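Local coordinates for hydrazine synthase subunit alpha (Candidatus Kuenenia stuttgartiensis, PDB 5C2V), which makes hydrazine as part of the hydrazine synthase complex, condensing ammonia with the hydroxylamine formed in the gamma subunit, at residues 127-139 with 389-401. Numbering follows the deposited sequence.
Sequences SPIYYAAGSIEEG and YVKYKPRWINTFT
W396 lays one face of its indole against the turn at A133 and G134. The CA of G134 stands 3.9 Å from the centroid of the five-membered ring, a CH-pi contact only 19° off the ring normal, while the G134 N lies 3.3 Å above the ring plane. With CG held between the backbone N and the carbonyl carbon (chi1 68°), the indole reaches this backbone; glycine suits the spot, since it readily takes the positive phi of the turn; its N and CA lie against the ring. The CB of A133 packs on the CB of W396 at 4.2 Å, and I136 brings its CD1 to the W396 CD1 at the same distance.

Two polar side chains, one from each segment, bind main-chain atoms. The amide of I397 donates to the hydroxyl oxygen of Y131 in a long bond (N to OH 3.3 Å, 149° at the hydrogen); this OH is also hydrogen-bonded to the G237 carbonyl, so a tyrosine suits a buried place between two stretches of backbone. K393, extended beyond CG, runs its CD past the CB of A132 at 3.9 Å and gives its NZ to the I136 carbonyl oxygen (3.1 Å), approaching from above the carbonyl plane. Its aliphatic stem thus serves the apolar part and its ammonium the polar one; W86 adds a cation-pi contact.

R20 of the gamma subunit packs on I136 and hydrogen-bonds to the carbonyl oxygen of K393. The contact joins the loop leaving strand 124-131 to the irregular segment after strand 381-387, within the N-terminal domain that contains the six-bladed beta-propeller.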
loop_
_atom_site.group_PDB
_atom_site.type_symbol
_atom_site.label_atom_id
_atom_site.label_comp_id
_atom_site.label_asym_id
_atom_site.label_seq_id
_atom_site.Cartn_x
_atom_site.Cartn_y
_atom_site.Cartn_z
ATOM N N SER D 127 -25.100 22.046 -0.314
ATOM C CA SER D 127 -24.938 21.691 1.099
ATOM C C SER D 127 -24.820 22.881 2.056
ATOM O O SER D 127 -23.803 23.032 2.732
ATOM C CB SER D 127 -23.716 20.785 1.266
ATOM O OG SER D 127 -23.899 19.555 0.586
ATOM N N PRO D 128 -25.859 23.732 2.119
ATOM C CA PRO D 128 -25.842 24.836 3.083
ATOM C C PRO D 128 -26.180 24.378 4.501
ATOM O O PRO D 128 -26.989 23.465 4.669
ATOM C CB PRO D 128 -26.915 25.779 2.543
ATOM C CG PRO D 128 -27.904 24.864 1.911
ATOM C CD PRO D 128 -27.117 23.704 1.348
ATOM N N ILE D 129 -25.569 25.003 5.502
ATOM C CA ILE D 129 -25.919 24.753 6.898
ATOM C C ILE D 129 -25.981 26.064 7.669
ATOM O O ILE D 129 -25.357 27.055 7.281
ATOM C CB ILE D 129 -24.915 23.811 7.601
ATOM C CG1 ILE D 129 -23.505 24.404 7.564
ATOM C CG2 ILE D 129 -24.943 22.419 6.981
ATOM C CD1 ILE D 129 -22.491 23.617 8.362
ATOM N N TYR D 130 -26.736 26.066 8.763
ATOM C CA TYR D 130 -26.827 27.243 9.615
ATOM C C TYR D 130 -25.804 27.177 10.738
ATOM O O TYR D 130 -25.681 26.164 11.427
ATOM C CB TYR D 130 -28.234 27.389 10.199
ATOM C CG TYR D 130 -29.294 27.724 9.175
ATOM C CD1 TYR D 130 -29.299 28.953 8.527
ATOM C CD2 TYR D 130 -30.297 26.816 8.863
ATOM C CE1 TYR D 130 -30.267 29.265 7.593
ATOM C CE2 TYR D 130 -31.272 27.119 7.931
ATOM C CZ TYR D 130 -31.251 28.346 7.299
ATOM O OH TYR D 130 -32.218 28.654 6.370
ATOM N N TYR D 131 -25.062 28.262 10.902
ATOM C CA TYR D 131 -24.133 28.400 12.011
ATOM C C TYR D 131 -24.504 29.652 12.775
ATOM O O TYR D 131 -24.447 30.750 12.230
ATOM C CB TYR D 131 -22.691 28.476 11.516
ATOM C CG TYR D 131 -21.667 28.540 12.624
ATOM C CD1 TYR D 131 -21.459 27.454 13.464
ATOM C CD2 TYR D 131 -20.904 29.682 12.827
ATOM C CE1 TYR D 131 -20.524 27.504 14.478
ATOM C CE2 TYR D 131 -19.964 29.742 13.839
ATOM C CZ TYR D 131 -19.779 28.650 14.660
ATOM O OH TYR D 131 -18.844 28.699 15.667
ATOM N N ALA D 132 -24.862 29.511 14.041
ATOM C CA ALA D 132 -25.400 30.659 14.740
ATOM C C ALA D 132 -24.263 31.429 15.393
ATOM O O ALA D 132 -23.673 30.992 16.381
ATOM C CB ALA D 132 -26.422 30.216 15.760
ATOM N N ALA D 133 -23.976 32.592 14.817
ATOM C CA ALA D 133 -22.845 33.412 15.222
ATOM C C ALA D 133 -23.337 34.740 15.770
ATOM O O ALA D 133 -23.822 35.589 15.022
ATOM C CB ALA D 133 -21.903 33.635 14.049
ATOM N N GLY D 134 -23.203 34.921 17.077
ATOM C CA GLY D 134 -23.775 36.079 17.734
ATOM C C GLY D 134 -25.282 35.952 17.843
ATOM O O GLY D 134 -25.962 36.883 18.270
ATOM N N SER D 135 -25.807 34.803 17.424
ATOM C CA SER D 135 -27.222 34.496 17.582
ATOM C C SER D 135 -27.394 33.220 18.394
ATOM O O SER D 135 -27.089 32.134 17.923
ATOM C CB SER D 135 -27.900 34.348 16.219
ATOM O OG SER D 135 -27.464 35.349 15.316
ATOM N N ILE D 136 -27.899 33.352 19.611
ATOM C CA ILE D 136 -28.168 32.190 20.444
ATOM C C ILE D 136 -29.645 32.210 20.794
ATOM O O ILE D 136 -30.388 31.285 20.462
ATOM C CB ILE D 136 -27.297 32.174 21.713
ATOM C CG1 ILE D 136 -25.821 32.052 21.328
ATOM C CG2 ILE D 136 -27.691 31.022 22.622
ATOM C CD1 ILE D 136 -25.512 30.862 20.442
ATOM N N GLU D 137 -30.062 33.272 21.477
ATOM C CA GLU D 137 -31.471 33.512 21.740
ATOM C C GLU D 137 -32.070 34.438 20.683
ATOM O O GLU D 137 -31.403 35.349 20.189
ATOM C CB GLU D 137 -31.660 34.107 23.132
ATOM C CG GLU D 137 -30.525 35.012 23.577
ATOM C CD GLU D 137 -30.677 35.471 25.014
ATOM O OE1 GLU D 137 -30.760 34.602 25.906
ATOM O OE2 GLU D 137 -30.705 36.698 25.250
ATOM N N GLU D 138 -33.329 34.186 20.335
ATOM C CA GLU D 138 -34.027 34.943 19.300
ATOM C C GLU D 138 -34.201 36.408 19.679
ATOM O O GLU D 138 -34.469 36.734 20.836
ATOM C CB GLU D 138 -35.396 34.320 19.025
ATOM C CG GLU D 138 -35.378 32.809 18.917
ATOM C CD GLU D 138 -36.759 32.233 18.693
ATOM O OE1 GLU D 138 -37.011 31.097 19.147
ATOM O OE2 GLU D 138 -37.592 32.917 18.064
ATOM N N GLY D 139 -34.054 37.290 18.697
ATOM C CA GLY D 139 -34.205 38.711 18.934
ATOM C C GLY D 139 -33.409 39.564 17.969
ATOM O O GLY D 139 -33.112 39.157 16.845
ATOM N N TYR D 389 -37.092 19.070 14.007
ATOM C CA TYR D 389 -36.992 19.129 15.462
ATOM C C TYR D 389 -36.155 20.337 15.852
ATOM O O TYR D 389 -35.444 20.904 15.021
ATOM C CB TYR D 389 -36.376 17.848 16.043
ATOM C CG TYR D 389 -34.916 17.627 15.707
ATOM C CD1 TYR D 389 -34.540 17.018 14.516
ATOM C CD2 TYR D 389 -33.914 18.010 16.590
ATOM C CE1 TYR D 389 -33.205 16.806 14.212
ATOM C CE2 TYR D 389 -32.581 17.800 16.296
ATOM C CZ TYR D 389 -32.231 17.202 15.105
ATOM O OH TYR D 389 -30.902 16.995 14.810
ATOM N N VAL D 390 -36.235 20.729 17.118
ATOM C CA VAL D 390 -35.481 21.880 17.594
ATOM C C VAL D 390 -34.035 21.492 17.876
ATOM O O VAL D 390 -33.763 20.619 18.700
ATOM C CB VAL D 390 -36.111 22.484 18.861
ATOM C CG1 VAL D 390 -35.305 23.686 19.329
ATOM C CG2 VAL D 390 -37.556 22.877 18.595
ATOM N N LYS D 391 -33.111 22.149 17.184
ATOM C CA LYS D 391 -31.692 21.855 17.332
ATOM C C LYS D 391 -31.013 22.827 18.284
ATOM O O LYS D 391 -31.201 24.040 18.184
ATOM C CB LYS D 391 -30.990 21.896 15.975
ATOM C CG LYS D 391 -31.422 20.806 15.020
ATOM C CD LYS D 391 -30.733 20.961 13.681
ATOM C CE LYS D 391 -31.135 19.854 12.734
ATOM N NZ LYS D 391 -30.510 20.030 11.396
ATOM N N TYR D 392 -30.221 22.290 19.204
ATOM C CA TYR D 392 -29.430 23.124 20.095
ATOM C C TYR D 392 -28.348 23.831 19.290
ATOM O O TYR D 392 -27.866 23.302 18.288
ATOM C CB TYR D 392 -28.811 22.294 21.219
ATOM C CG TYR D 392 -28.293 23.127 22.368
ATOM C CD1 TYR D 392 -29.166 23.679 23.297
ATOM C CD2 TYR D 392 -26.934 23.362 22.526
ATOM C CE1 TYR D 392 -28.702 24.441 24.349
ATOM C CE2 TYR D 392 -26.459 24.124 23.577
ATOM C CZ TYR D 392 -27.347 24.661 24.485
ATOM O OH TYR D 392 -26.880 25.420 25.534
ATOM N N LYS D 393 -27.971 25.028 19.723
ATOM C CA LYS D 393 -26.986 25.815 18.994
ATOM C C LYS D 393 -25.579 25.612 19.543
ATOM O O LYS D 393 -25.355 25.718 20.749
ATOM C CB LYS D 393 -27.350 27.300 19.036
ATOM C CG LYS D 393 -28.576 27.656 18.216
ATOM C CD LYS D 393 -28.974 29.108 18.427
ATOM C CE LYS D 393 -30.252 29.445 17.678
ATOM N NZ LYS D 393 -30.347 30.900 17.370
ATOM N N PRO D 394 -24.625 25.307 18.652
ATOM C CA PRO D 394 -23.213 25.179 19.025
ATOM C C PRO D 394 -22.589 26.534 19.331
ATOM O O PRO D 394 -23.115 27.565 18.913
ATOM C CB PRO D 394 -22.570 24.551 17.779
ATOM C CG PRO D 394 -23.710 24.015 16.968
ATOM C CD PRO D 394 -24.856 24.930 17.249
ATOM N N ARG D 395 -21.474 26.521 20.053
ATOM C CA ARG D 395 -20.766 27.744 20.405
ATOM C C ARG D 395 -20.259 28.458 19.158
ATOM O O ARG D 395 -19.867 27.814 18.185
ATOM C CB ARG D 395 -19.601 27.419 21.341
ATOM C CG ARG D 395 -19.995 26.507 22.488
ATOM C CD ARG D 395 -18.798 25.798 23.093
ATOM N NE ARG D 395 -19.216 24.810 24.084
ATOM C CZ ARG D 395 -18.536 24.525 25.190
ATOM N NH1 ARG D 395 -17.397 25.152 25.449
ATOM N NH2 ARG D 395 -18.995 23.613 26.035
ATOM N N TRP D 396 -20.276 29.787 19.177
ATOM C CA TRP D 396 -19.722 30.548 18.066
ATOM C C TRP D 396 -18.375 31.148 18.457
ATOM O O TRP D 396 -18.255 31.845 19.465
ATOM C CB TRP D 396 -20.697 31.635 17.593
ATOM C CG TRP D 396 -20.938 32.755 18.559
ATOM C CD1 TRP D 396 -21.812 32.762 19.606
ATOM C CD2 TRP D 396 -20.314 34.046 18.547
ATOM N NE1 TRP D 396 -21.762 33.972 20.256
ATOM C CE2 TRP D 396 -20.850 34.778 19.625
ATOM C CE3 TRP D 396 -19.350 34.651 17.735
ATOM C CZ2 TRP D 396 -20.455 36.084 19.910
ATOM C CZ3 TRP D 396 -18.959 35.946 18.020
ATOM C CH2 TRP D 396 -19.511 36.649 19.098
ATOM N N ILE D 397 -17.361 30.850 17.653
ATOM C CA ILE D 397 -15.989 31.243 17.946
ATOM C C ILE D 397 -15.682 32.633 17.395
ATOM O O ILE D 397 -16.151 33.000 16.319
ATOM C CB ILE D 397 -14.987 30.221 17.365
ATOM C CG1 ILE D 397 -15.422 28.794 17.709
ATOM C CG2 ILE D 397 -13.578 30.488 17.876
ATOM C CD1 ILE D 397 -15.521 28.523 19.195
ATOM N N ASN D 398 -14.898 33.401 18.145
ATOM C CA ASN D 398 -14.515 34.748 17.739
ATOM C C ASN D 398 -13.658 34.763 16.476
ATOM O O ASN D 398 -12.657 34.053 16.387
ATOM C CB ASN D 398 -13.766 35.448 18.875
ATOM C CG ASN D 398 -14.638 35.681 20.092
ATOM O OD1 ASN D 398 -15.323 36.698 20.193
ATOM N ND2 ASN D 398 -14.615 34.738 21.027
ATOM N N THR D 399 -14.057 35.579 15.505
ATOM C CA THR D 399 -13.309 35.711 14.260
ATOM C C THR D 399 -12.473 36.987 14.236
ATOM O O THR D 399 -12.952 38.070 14.569
ATOM C CB THR D 399 -14.241 35.701 13.034
ATOM O OG1 THR D 399 -13.510 36.126 11.877
ATOM C CG2 THR D 399 -15.424 36.634 13.249
ATOM N N PHE D 400 -11.208 36.842 13.860
ATOM C CA PHE D 400 -10.303 37.978 13.754
ATOM C C PHE D 400 -10.178 38.504 12.323
ATOM O O PHE D 400 -9.337 39.355 12.040
ATOM C CB PHE D 400 -8.937 37.614 14.332
ATOM C CG PHE D 400 -8.920 37.583 15.834
ATOM C CD1 PHE D 400 -9.335 36.456 16.527
ATOM C CD2 PHE D 400 -8.524 38.698 16.554
ATOM C CE1 PHE D 400 -9.334 36.436 17.910
ATOM C CE2 PHE D 400 -8.521 38.684 17.936
ATOM C CZ PHE D 400 -8.927 37.553 18.615
ATOM N N THR D 401 -10.991 37.970 11.416
ATOM C CA THR D 401 -11.040 38.498 10.055
ATOM C C THR D 401 -12.452 38.917 9.643
ATOM O O THR D 401 -13.437 38.242 9.948
ATOM C CB THR D 401 -10.501 37.482 9.024
ATOM O OG1 THR D 401 -10.690 37.997 7.700
ATOM C CG2 THR D 401 -11.218 36.144 9.150
#